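Local coordinates for glycosyl hydrolase family 2, TIM barrel domain protein (PDB 6ED2) that probably hydrolyses beta-D-glucuronides, as a gut bacterial beta-glucuronidase of glycoside hydrolase family 2, at residues R426-P431 and L463-R468; P455-A460 and R468-T473; W267-A272 and F307-S312; L274-I279 and L292-I297. All blocks are in the same frame, centred on the assembly; numbering follows the deposited sequence.

Interaction 1 (R426-P431 and L463-R468)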
# COMPACT_ATOMS: atom_id res chain seq x y z
N ARG A 426 -38.10 0.87 -20.62
CA ARG A 426 -37.44 -0.34 -20.12
C ARG A 426 -37.68 -0.54 -18.62
O ARG A 426 -37.88 -1.67 -18.16
CB ARG A 426 -35.94 -0.30 -20.41
CG ARG A 426 -35.22 -1.65 -20.21
CD ARG A 426 -33.70 -1.45 -20.24
NE ARG A 426 -33.28 -0.70 -19.05
CZ ARG A 426 -32.02 -0.57 -18.65
NH1 ARG A 426 -31.03 -1.15 -19.32
NH2 ARG A 426 -31.75 0.14 -17.55
N ASP A 427 -37.68 0.55 -17.84
CA ASP A 427 -37.54 0.44 -16.40
C ASP A 427 -38.81 0.75 -15.62
O ASP A 427 -38.81 0.61 -14.40
CB ASP A 427 -36.39 1.35 -15.93
CG ASP A 427 -35.05 0.89 -16.48
OD1 ASP A 427 -35.00 -0.23 -17.03
OD2 ASP A 427 -34.05 1.64 -16.40
N LYS A 428 -39.90 1.12 -16.29
CA LYS A 428 -41.04 1.69 -15.56
C LYS A 428 -41.72 0.69 -14.65
O LYS A 428 -42.39 1.11 -13.70
CB LYS A 428 -42.06 2.27 -16.54
CG LYS A 428 -42.69 1.22 -17.47
CD LYS A 428 -43.23 1.85 -18.76
CE LYS A 428 -43.62 0.77 -19.78
NZ LYS A 428 -43.86 1.35 -21.14
N ASN A 429 -41.56 -0.62 -14.86
CA ASN A 429 -42.29 -1.57 -14.02
C ASN A 429 -41.47 -2.12 -12.86
O ASN A 429 -41.96 -3.00 -12.13
CB ASN A 429 -42.85 -2.72 -14.86
CG ASN A 429 -43.93 -2.25 -15.82
OD1 ASN A 429 -44.91 -1.64 -15.39
ND2 ASN A 429 -43.74 -2.49 -17.11
N HIS A 430 -40.25 -1.63 -12.66
CA HIS A 430 -39.47 -2.06 -11.50
C HIS A 430 -40.02 -1.39 -10.25
O HIS A 430 -40.09 -0.16 -10.21
CB HIS A 430 -38.00 -1.69 -11.68
CG HIS A 430 -37.28 -2.50 -12.72
ND1 HIS A 430 -37.12 -3.86 -12.61
CD2 HIS A 430 -36.67 -2.13 -13.87
CE1 HIS A 430 -36.44 -4.31 -13.65
NE2 HIS A 430 -36.17 -3.28 -14.44
N PRO A 431 -40.40 -2.14 -9.22
CA PRO A 431 -40.75 -1.46 -7.96
C PRO A 431 -39.60 -0.65 -7.41
O PRO A 431 -39.82 0.40 -6.79
CB PRO A 431 -41.14 -2.62 -7.04
CG PRO A 431 -40.44 -3.80 -7.61
CD PRO A 431 -40.44 -3.60 -9.09
N LEU A 463 -44.22 10.03 -20.24
CA LEU A 463 -43.85 8.63 -20.45
C LEU A 463 -44.16 7.75 -19.25
O LEU A 463 -44.37 6.55 -19.41
CB LEU A 463 -42.37 8.51 -20.76
CG LEU A 463 -41.87 9.00 -22.10
CD1 LEU A 463 -40.36 9.14 -21.97
CD2 LEU A 463 -42.27 8.02 -23.19
N ASP A 464 -44.18 8.32 -18.04
CA ASP A 464 -44.23 7.48 -16.87
C ASP A 464 -45.67 7.34 -16.39
O ASP A 464 -46.22 8.31 -15.84
CB ASP A 464 -43.35 8.03 -15.75
CG ASP A 464 -43.31 7.12 -14.54
OD1 ASP A 464 -43.96 6.06 -14.58
OD2 ASP A 464 -42.67 7.48 -13.53
N PRO A 465 -46.29 6.16 -16.50
CA PRO A 465 -47.64 5.99 -15.96
C PRO A 465 -47.71 6.24 -14.47
O PRO A 465 -48.79 6.56 -13.96
CB PRO A 465 -47.97 4.52 -16.28
CG PRO A 465 -46.95 4.08 -17.25
CD PRO A 465 -45.73 4.89 -16.98
N GLN A 466 -46.61 6.09 -13.75
CA GLN A 466 -46.65 6.27 -12.31
C GLN A 466 -46.30 7.69 -11.88
O GLN A 466 -46.40 8.00 -10.69
CB GLN A 466 -45.69 5.28 -11.62
CG GLN A 466 -46.08 3.83 -11.84
CD GLN A 466 -45.07 2.86 -11.23
OE1 GLN A 466 -44.40 3.16 -10.23
NE2 GLN A 466 -44.96 1.69 -11.82
N LYS A 467 -45.87 8.54 -12.82
CA LYS A 467 -45.65 9.96 -12.53
C LYS A 467 -44.65 10.12 -11.38
O LYS A 467 -44.87 10.88 -10.43
CB LYS A 467 -46.98 10.67 -12.24
CG LYS A 467 -47.99 10.57 -13.41
CD LYS A 467 -47.60 11.53 -14.54
CE LYS A 467 -48.53 11.45 -15.78
NZ LYS A 467 -48.00 10.53 -16.84
N ARG A 468 -43.55 9.38 -11.47
CA ARG A 468 -42.52 9.43 -10.45
C ARG A 468 -41.74 10.74 -10.56
O ARG A 468 -41.59 11.29 -11.65
CB ARG A 468 -41.56 8.25 -10.60
CG ARG A 468 -42.01 7.02 -9.84
CD ARG A 468 -41.35 5.77 -10.41
NE ARG A 468 -41.90 5.43 -11.71
CZ ARG A 468 -41.90 4.19 -12.22
NH1 ARG A 468 -41.35 3.18 -11.54
NH2 ARG A 468 -42.45 3.98 -13.41
O HOH W 1 -45.54 1.36 -15.16
O HOH W 2 -43.19 -0.23 -10.62
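Arg468 meets Lys428 through its guanidinium end, which is turned to the backbone carbonyl of that lysine and not to its charged tip. NH2 lies 2.9 Å from Lys428 O, in the carbonyl plane and on a lone pair; NH1 donates to the same oxygen at 3.2 Å, but from above that plane. With its length and two end nitrogens, arginine suits a place where one buried carbonyl must be gripped twice. Its other edge is held side-on by Asp464: NE donates to OD2 at 2.8 Å and NH2 to OD1 at 2.8 Å, which fixes the rotation of the group. A bend at chi3 (-71°) turns the guanidinium so that its edges meet both partners. With an alanine in place of this arginine, the Lys428 carbonyl would probably lose both donors and the Asp464 carboxylate its countercharge. Lys428 carries its ammonium away, to Asp212 and Asp425, while its CD rests 4.3 Å from Pro465 CD, part of a rigid apolar ring. Gln466 lays OE1 over one face of the Arg468 guanidinium, 3.3 Å above its plane, and the same oxygen accepts from Arg298. Asp464 OD1 also takes the backbone N of Gln466, closing an Asx turn at the end of helix 449-463. Two type I turns, Asp427 to His430 and Asp464 to Lys467, join side by side where neighbouring helices of the TIM barrel run into their next strands.

Interaction 2 (P455-A460 and R468-T473); sequences PLFELA and RPRTYT
The polar link between the helix and the strand is a hydrogen bond from Arg470 NH1 to Phe457 O, 2.7 Å long. The oxygen lies in the guanidinium plane, whereas the donor stands well above the carbonyl plane, so the arginine comes at the helix backbone from its flank. A bend at chi3 (-63°) turns the end of the otherwise extended chain back to this carbonyl. NH2 of the same group has a second partner in Asp490, a salt bridge that ties the arginine to the loop before strand 492-495. Water 3 adds a bridge, donating to Ala460 O at 3.3 Å and to Arg468 O at 2.8 Å. Helix 449-463 and strand 470-474 belong to a right-handed beta-alpha-beta unit of the TIM barrel, in which the helix packs outside the parallel strands; here the short segments run at 138° to each other. The apolar contacts use the aliphatic part of the arginine as well as the rings. Ala460 is small enough to let Arg470 CD come within 3.8 Å of its CB, and Arg470 CB lies 3.9 Å from Phe457 CD1. At the far end of that ring, CZ of Phe457 reaches Tyr472 CD2 at 3.9 Å, and Tyr472 in turn stacks edge-to-face with Phe453. Of a different kind is the meeting of ring and charge: Phe457 CD1 sits over one face of the guanidinium, off-centre, with the two planes 71° apart.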
# COMPACT_ATOMS: atom_id res chain seq x y z
N PRO A 455 -39.02 20.69 -22.70
CA PRO A 455 -39.56 19.48 -23.34
C PRO A 455 -39.06 18.19 -22.71
O PRO A 455 -39.79 17.20 -22.72
CB PRO A 455 -39.10 19.62 -24.80
CG PRO A 455 -37.87 20.47 -24.72
CD PRO A 455 -38.15 21.45 -23.62
N LEU A 456 -37.85 18.17 -22.13
CA LEU A 456 -37.35 16.93 -21.53
C LEU A 456 -38.15 16.56 -20.30
O LEU A 456 -38.55 15.40 -20.13
CB LEU A 456 -35.89 17.07 -21.15
CG LEU A 456 -34.92 16.64 -22.23
CD1 LEU A 456 -33.54 16.99 -21.74
CD2 LEU A 456 -35.04 15.16 -22.54
N PHE A 457 -38.38 17.52 -19.41
CA PHE A 457 -39.15 17.23 -18.21
C PHE A 457 -40.60 16.94 -18.55
O PHE A 457 -41.26 16.18 -17.84
CB PHE A 457 -39.02 18.38 -17.22
CG PHE A 457 -37.72 18.36 -16.46
CD1 PHE A 457 -37.65 17.84 -15.18
CD2 PHE A 457 -36.56 18.84 -17.06
CE1 PHE A 457 -36.46 17.81 -14.49
CE2 PHE A 457 -35.35 18.80 -16.39
CZ PHE A 457 -35.31 18.27 -15.08
N GLU A 458 -41.12 17.53 -19.63
CA GLU A 458 -42.49 17.20 -20.04
C GLU A 458 -42.57 15.77 -20.55
O GLU A 458 -43.48 15.02 -20.18
CB GLU A 458 -42.97 18.20 -21.10
CG GLU A 458 -43.78 19.38 -20.52
CD GLU A 458 -43.75 20.68 -21.39
OE1 GLU A 458 -44.02 21.77 -20.82
OE2 GLU A 458 -43.47 20.63 -22.62
N LEU A 459 -41.60 15.37 -21.38
CA LEU A 459 -41.54 13.99 -21.86
C LEU A 459 -41.49 12.99 -20.70
O LEU A 459 -42.21 11.99 -20.70
CB LEU A 459 -40.34 13.82 -22.78
CG LEU A 459 -40.22 12.48 -23.51
CD1 LEU A 459 -41.48 12.18 -24.35
CD2 LEU A 459 -38.94 12.46 -24.36
N ALA A 460 -40.66 13.27 -19.69
CA ALA A 460 -40.54 12.34 -18.57
C ALA A 460 -41.84 12.21 -17.81
O ALA A 460 -42.16 11.13 -17.29
CB ALA A 460 -39.43 12.78 -17.61
N ARG A 468 -43.55 9.38 -11.47
CA ARG A 468 -42.52 9.43 -10.45
C ARG A 468 -41.74 10.74 -10.56
O ARG A 468 -41.59 11.29 -11.65
CB ARG A 468 -41.56 8.25 -10.60
CG ARG A 468 -42.01 7.02 -9.84
CD ARG A 468 -41.35 5.77 -10.41
NE ARG A 468 -41.90 5.43 -11.71
CZ ARG A 468 -41.90 4.19 -12.22
NH1 ARG A 468 -41.35 3.18 -11.54
NH2 ARG A 468 -42.45 3.98 -13.41
N PRO A 469 -41.20 11.23 -9.44
CA PRO A 469 -40.54 12.55 -9.44
C PRO A 469 -39.33 12.62 -10.36
O PRO A 469 -38.64 11.61 -10.59
CB PRO A 469 -40.12 12.73 -7.97
CG PRO A 469 -40.16 11.35 -7.37
CD PRO A 469 -41.25 10.62 -8.10
N ARG A 470 -39.09 13.81 -10.91
CA ARG A 470 -38.00 14.06 -11.85
C ARG A 470 -36.98 15.01 -11.24
O ARG A 470 -37.34 15.95 -10.52
CB ARG A 470 -38.51 14.65 -13.17
CG ARG A 470 -39.65 13.88 -13.82
CD ARG A 470 -40.53 14.83 -14.63
NE ARG A 470 -41.15 15.82 -13.74
CZ ARG A 470 -41.81 16.90 -14.14
NH1 ARG A 470 -41.94 17.16 -15.43
NH2 ARG A 470 -42.34 17.72 -13.24
N THR A 471 -35.70 14.78 -11.54
CA THR A 471 -34.61 15.57 -11.01
C THR A 471 -33.50 15.62 -12.05
O THR A 471 -33.60 15.03 -13.13
CB THR A 471 -34.09 15.00 -9.67
OG1 THR A 471 -33.28 15.99 -9.00
CG2 THR A 471 -33.23 13.74 -9.89
N TYR A 472 -32.45 16.37 -11.72
CA TYR A 472 -31.19 16.36 -12.46
C TYR A 472 -30.16 16.88 -11.48
O TYR A 472 -30.50 17.57 -10.52
CB TYR A 472 -31.24 17.23 -13.71
CG TYR A 472 -31.07 18.72 -13.44
CD1 TYR A 472 -29.83 19.35 -13.62
CD2 TYR A 472 -32.16 19.50 -13.04
CE1 TYR A 472 -29.68 20.71 -13.39
CE2 TYR A 472 -32.02 20.87 -12.81
CZ TYR A 472 -30.79 21.47 -12.99
OH TYR A 472 -30.66 22.82 -12.76
N THR A 473 -28.89 16.53 -11.68
CA THR A 473 -27.92 16.90 -10.66
C THR A 473 -27.25 18.22 -11.02
O THR A 473 -26.90 18.47 -12.17
CB THR A 473 -26.87 15.80 -10.46
OG1 THR A 473 -26.07 15.68 -11.65
CG2 THR A 473 -27.55 14.47 -10.16
O HOH W 3 -42.87 11.52 -14.13

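Interaction 3 (W267-A272 and F307-S312); sequences WNVHAA and FLLNGS
Asn268 and Leu309 stand closest in the backbone, their CA atoms 7.6 Å apart, where the start of a type II turn from Asn268 to Ala271 comes near the start of a type I' turn from Leu309 to Ser312, so side chains must span the gap. Asn310 does this with its amide: ND2 donates to Trp267 O at 2.8 Å, with an angle of 151° at the hydrogen. The acceptor lies in the amide plane, while the donor is tilted 34° from the carbonyl plane. An asparagine fits because its other end, OD1, accepts from the backbone N of Thr299, so one short side chain answers a carbonyl and an N-H at once. Its backbone adopts a left-handed conformation, which asparagine tolerates well, and Gly311 follows with positive phi.

Leu309 supplies the apolar half. With its CG anti to the backbone N (chi1 173°), the branch reaches across the gap, and CD2 touches Val269 CG2 at 3.5 Å. The same methyl approaches Trp267 CZ3 more loosely, at 4.5 Å. Trp267 faces the barrel as well: its NE1 donates to Asp368 O and its side chain touches Leu373 of strand 373-377. The hairpin of strands 306-309 and 312-320 is thereby joined to the loop that precedes strand 275-283. The chemistry is that of one directed hydrogen bond from the Asn310 amide, which probably helps to fix the two turns, beside a small methyl contact.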
# COMPACT_ATOMS: atom_id res chain seq x y z
N TRP A 267 -44.42 -4.09 -1.28
CA TRP A 267 -42.98 -3.97 -1.46
C TRP A 267 -42.47 -2.78 -0.65
O TRP A 267 -43.01 -1.67 -0.75
CB TRP A 267 -42.69 -3.81 -2.95
CG TRP A 267 -41.27 -3.84 -3.37
CD1 TRP A 267 -40.61 -4.88 -3.96
CD2 TRP A 267 -40.34 -2.75 -3.31
NE1 TRP A 267 -39.31 -4.51 -4.26
CE2 TRP A 267 -39.12 -3.21 -3.86
CE3 TRP A 267 -40.42 -1.43 -2.83
CZ2 TRP A 267 -37.99 -2.40 -3.94
CZ3 TRP A 267 -39.30 -0.63 -2.92
CH2 TRP A 267 -38.10 -1.11 -3.47
N ASN A 268 -41.43 -3.00 0.15
CA ASN A 268 -40.92 -1.98 1.05
C ASN A 268 -39.39 -1.97 1.05
O ASN A 268 -38.75 -2.95 0.68
CB ASN A 268 -41.42 -2.22 2.47
CG ASN A 268 -42.45 -1.22 2.87
OD1 ASN A 268 -42.18 -0.00 2.93
ND2 ASN A 268 -43.67 -1.70 3.12
N VAL A 269 -38.83 -0.84 1.50
CA VAL A 269 -37.38 -0.71 1.60
C VAL A 269 -36.83 -1.81 2.49
O VAL A 269 -37.30 -2.01 3.62
CB VAL A 269 -37.01 0.68 2.16
CG1 VAL A 269 -35.64 0.64 2.84
CG2 VAL A 269 -36.99 1.69 1.06
N HIS A 270 -35.85 -2.55 1.98
CA HIS A 270 -35.23 -3.68 2.68
C HIS A 270 -36.25 -4.75 3.08
O HIS A 270 -35.94 -5.64 3.88
CB HIS A 270 -34.45 -3.22 3.92
CG HIS A 270 -33.31 -2.29 3.61
ND1 HIS A 270 -32.96 -1.24 4.44
CD2 HIS A 270 -32.45 -2.25 2.57
CE1 HIS A 270 -31.92 -0.60 3.92
NE2 HIS A 270 -31.59 -1.20 2.79
N ALA A 271 -37.46 -4.70 2.53
CA ALA A 271 -38.50 -5.66 2.85
C ALA A 271 -39.31 -5.89 1.57
O ALA A 271 -40.51 -5.66 1.50
CB ALA A 271 -39.38 -5.16 3.99
N ALA A 272 -38.62 -6.34 0.53
CA ALA A 272 -39.28 -6.48 -0.76
C ALA A 272 -40.29 -7.61 -0.71
O ALA A 272 -40.16 -8.56 0.05
CB ALA A 272 -38.25 -6.75 -1.85
N PHE A 307 -40.23 12.33 0.56
CA PHE A 307 -40.35 11.12 -0.26
C PHE A 307 -41.25 10.12 0.46
O PHE A 307 -40.87 9.59 1.51
CB PHE A 307 -38.97 10.50 -0.53
CG PHE A 307 -38.04 11.38 -1.31
CD1 PHE A 307 -38.29 11.66 -2.65
CD2 PHE A 307 -36.93 11.95 -0.71
CE1 PHE A 307 -37.45 12.51 -3.37
CE2 PHE A 307 -36.07 12.78 -1.42
CZ PHE A 307 -36.34 13.07 -2.76
N LEU A 308 -42.43 9.85 -0.09
CA LEU A 308 -43.37 8.93 0.55
C LEU A 308 -43.38 7.61 -0.20
O LEU A 308 -43.74 7.56 -1.39
CB LEU A 308 -44.77 9.53 0.61
CG LEU A 308 -44.96 10.73 1.54
CD1 LEU A 308 -46.44 11.09 1.62
CD2 LEU A 308 -44.37 10.47 2.92
N LEU A 309 -43.01 6.54 0.49
CA LEU A 309 -43.07 5.18 -0.01
C LEU A 309 -44.19 4.47 0.73
O LEU A 309 -44.12 4.31 1.95
CB LEU A 309 -41.74 4.45 0.20
CG LEU A 309 -41.70 2.95 -0.14
CD1 LEU A 309 -42.00 2.72 -1.60
CD2 LEU A 309 -40.34 2.38 0.21
N ASN A 310 -45.22 4.03 -0.01
CA ASN A 310 -46.41 3.45 0.61
C ASN A 310 -46.97 4.38 1.68
O ASN A 310 -47.44 3.95 2.73
CB ASN A 310 -46.12 2.07 1.18
CG ASN A 310 -45.62 1.11 0.12
OD1 ASN A 310 -45.99 1.23 -1.04
ND2 ASN A 310 -44.77 0.16 0.51
N GLY A 311 -46.91 5.69 1.42
CA GLY A 311 -47.47 6.66 2.33
C GLY A 311 -46.63 6.97 3.55
O GLY A 311 -47.10 7.71 4.42
N SER A 312 -45.41 6.42 3.66
CA SER A 312 -44.52 6.73 4.77
C SER A 312 -43.22 7.37 4.27
O SER A 312 -42.68 6.95 3.24
CB SER A 312 -44.17 5.48 5.58
OG SER A 312 -45.14 5.25 6.58

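Interaction 4 (L274-I279 and L292-I297)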
# COMPACT_ATOMS: atom_id res chain seq x y z
N LEU A 274 -42.42 -9.58 -4.04
CA LEU A 274 -42.69 -9.61 -5.47
C LEU A 274 -43.79 -10.62 -5.76
O LEU A 274 -43.90 -11.65 -5.08
CB LEU A 274 -41.41 -9.96 -6.25
CG LEU A 274 -40.30 -8.90 -6.17
CD1 LEU A 274 -39.04 -9.34 -6.91
CD2 LEU A 274 -40.79 -7.53 -6.69
N TYR A 275 -44.64 -10.28 -6.72
CA TYR A 275 -45.67 -11.16 -7.24
C TYR A 275 -45.31 -11.58 -8.65
O TYR A 275 -44.60 -10.87 -9.36
CB TYR A 275 -47.04 -10.48 -7.25
CG TYR A 275 -47.71 -10.34 -5.91
CD1 TYR A 275 -48.68 -11.26 -5.48
CD2 TYR A 275 -47.42 -9.27 -5.08
CE1 TYR A 275 -49.31 -11.11 -4.24
CE2 TYR A 275 -48.04 -9.11 -3.86
CZ TYR A 275 -48.98 -10.03 -3.44
OH TYR A 275 -49.59 -9.85 -2.21
N ASP A 276 -45.85 -12.70 -9.08
CA ASP A 276 -45.58 -13.21 -10.42
C ASP A 276 -46.70 -12.77 -11.35
O ASP A 276 -47.88 -13.02 -11.07
CB ASP A 276 -45.43 -14.73 -10.41
CG ASP A 276 -44.19 -15.18 -9.65
OD1 ASP A 276 -43.08 -14.76 -10.03
OD2 ASP A 276 -44.33 -15.92 -8.66
N LEU A 277 -46.33 -12.11 -12.43
CA LEU A 277 -47.27 -11.57 -13.40
C LEU A 277 -47.27 -12.47 -14.63
O LEU A 277 -46.21 -12.78 -15.17
CB LEU A 277 -46.90 -10.13 -13.77
CG LEU A 277 -47.83 -9.34 -14.70
CD1 LEU A 277 -49.18 -9.12 -14.04
CD2 LEU A 277 -47.20 -8.01 -15.03
N VAL A 278 -48.46 -12.88 -15.07
CA VAL A 278 -48.62 -13.72 -16.25
C VAL A 278 -49.50 -12.99 -17.25
O VAL A 278 -50.70 -12.78 -16.99
CB VAL A 278 -49.22 -15.09 -15.89
CG1 VAL A 278 -49.36 -15.96 -17.15
CG2 VAL A 278 -48.38 -15.77 -14.84
N ILE A 279 -48.94 -12.63 -18.40
CA ILE A 279 -49.68 -11.98 -19.47
C ILE A 279 -49.78 -12.93 -20.65
O ILE A 279 -48.76 -13.36 -21.19
CB ILE A 279 -49.02 -10.66 -19.91
CG1 ILE A 279 -48.71 -9.74 -18.73
CG2 ILE A 279 -49.90 -9.97 -20.96
CD1 ILE A 279 -47.81 -8.59 -19.13
N LEU A 292 -43.93 -13.14 -18.88
CA LEU A 292 -43.81 -13.40 -17.46
C LEU A 292 -42.89 -12.38 -16.82
O LEU A 292 -41.83 -12.05 -17.37
CB LEU A 292 -43.28 -14.82 -17.20
CG LEU A 292 -44.07 -16.00 -17.78
CD1 LEU A 292 -43.20 -17.26 -17.78
CD2 LEU A 292 -45.34 -16.23 -16.97
N ASP A 293 -43.28 -11.87 -15.67
CA ASP A 293 -42.46 -10.87 -15.00
C ASP A 293 -42.82 -10.91 -13.52
O ASP A 293 -43.71 -11.65 -13.09
CB ASP A 293 -42.67 -9.48 -15.61
CG ASP A 293 -41.46 -8.55 -15.42
OD1 ASP A 293 -40.53 -8.90 -14.64
OD2 ASP A 293 -41.47 -7.45 -16.04
N ARG A 294 -42.07 -10.15 -12.74
CA ARG A 294 -42.32 -10.02 -11.31
C ARG A 294 -42.45 -8.55 -11.00
O ARG A 294 -41.67 -7.73 -11.51
CB ARG A 294 -41.21 -10.66 -10.51
CG ARG A 294 -41.02 -12.12 -10.89
CD ARG A 294 -39.80 -12.69 -10.22
NE ARG A 294 -40.05 -13.02 -8.82
CZ ARG A 294 -39.12 -12.90 -7.87
NH1 ARG A 294 -37.89 -12.45 -8.19
NH2 ARG A 294 -39.41 -13.21 -6.62
N ILE A 295 -43.45 -8.20 -10.19
CA ILE A 295 -43.74 -6.81 -9.88
C ILE A 295 -43.91 -6.68 -8.37
O ILE A 295 -44.24 -7.64 -7.67
CB ILE A 295 -45.01 -6.30 -10.59
CG1 ILE A 295 -46.23 -7.09 -10.11
CG2 ILE A 295 -44.86 -6.38 -12.08
CD1 ILE A 295 -47.50 -6.78 -10.89
N GLY A 296 -43.67 -5.48 -7.88
CA GLY A 296 -43.87 -5.17 -6.48
C GLY A 296 -44.96 -4.14 -6.35
O GLY A 296 -45.07 -3.23 -7.17
N ILE A 297 -45.79 -4.29 -5.32
CA ILE A 297 -46.91 -3.41 -5.07
C ILE A 297 -46.44 -2.32 -4.12
O ILE A 297 -46.25 -2.57 -2.92
CB ILE A 297 -48.12 -4.17 -4.51
CG1 ILE A 297 -48.55 -5.27 -5.48
CG2 ILE A 297 -49.27 -3.23 -4.25
CD1 ILE A 297 -49.78 -6.03 -5.00
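Leu274 lays its CD1 methyl over one face of the Arg294 guanidinium, 3.5 Å above the plane and away from its centre. The two side chains are roughly perpendicular, and a bend of the arginine at chi3 (77°) brings its flat end against the methyl. The leucine's other methyl, CD2, reaches along the backbone to Gly296 N at 3.7 Å. Glycine suits this spot, since a CB there would lie tight against that methyl. Shortening this leucine to an alanine is likely to uncover the guanidinium face and open a gap beside Gly296 and Pro431. Arg294 is placed for charge as well: Asp276 OD1 lies 3.7 Å from its NE in a long salt bridge, and NH1 pairs with Glu369 of the barrel.

The backbones form an antiparallel hairpin. Tyr275 and Ile295 make a hydrogen-bonded pair (Tyr275 N to Ile295 O, 2.8 Å), as do Leu277 and Asp293 (Leu277 N to Asp293 O, 2.7 Å). Tyr275 CE2 meets Ile297 CD1 at 3.7 Å, and Leu277 CD2 touches Ile295 CG2; the beta-branched isoleucines fit extended backbone. On the other face Val278 CG2 packs on Leu292 CD2 at 3.7 Å. The side chain of Val278 comes within about 4 Å of the magnesium ion bound by Thr239 and Glu241. The chemistry implies a sheet edge fixed by straight backbone bonds: the face of Tyr275, Leu277 and Ile295 is mainly apolar but also carries Asp293, whose OD2 bonds Tyr213 OH, while the other sets the Asp276-Arg294 pair beside Val278 and Leu292.

How the interactions relate
Interactions 1, 3 and 4 meet around Trp267 and Pro431. Pro431 CG of interaction 1 lies 3.6 Å from Trp267 NE1 of interaction 3 and 3.9 Å from Leu274 CD2 of interaction 4, while Trp267 N probably donates to Ile297 O at 2.9 Å. The hairpin of strands 275-283 and 286-295, its preceding loop and the TIM barrel are thus joined through one cluster. Interaction 2 lies within the barrel's helix-strand layer, sharing Arg468 with interaction 1, their centres about 12 Å apart; it touches neither interaction 3 nor interaction 4, whose centres are about 22 and 27 Å away. Only interaction 4 adjoins the magnesium site of Thr239 and Glu241, about 4 Å from the Val278 side chain to the ion.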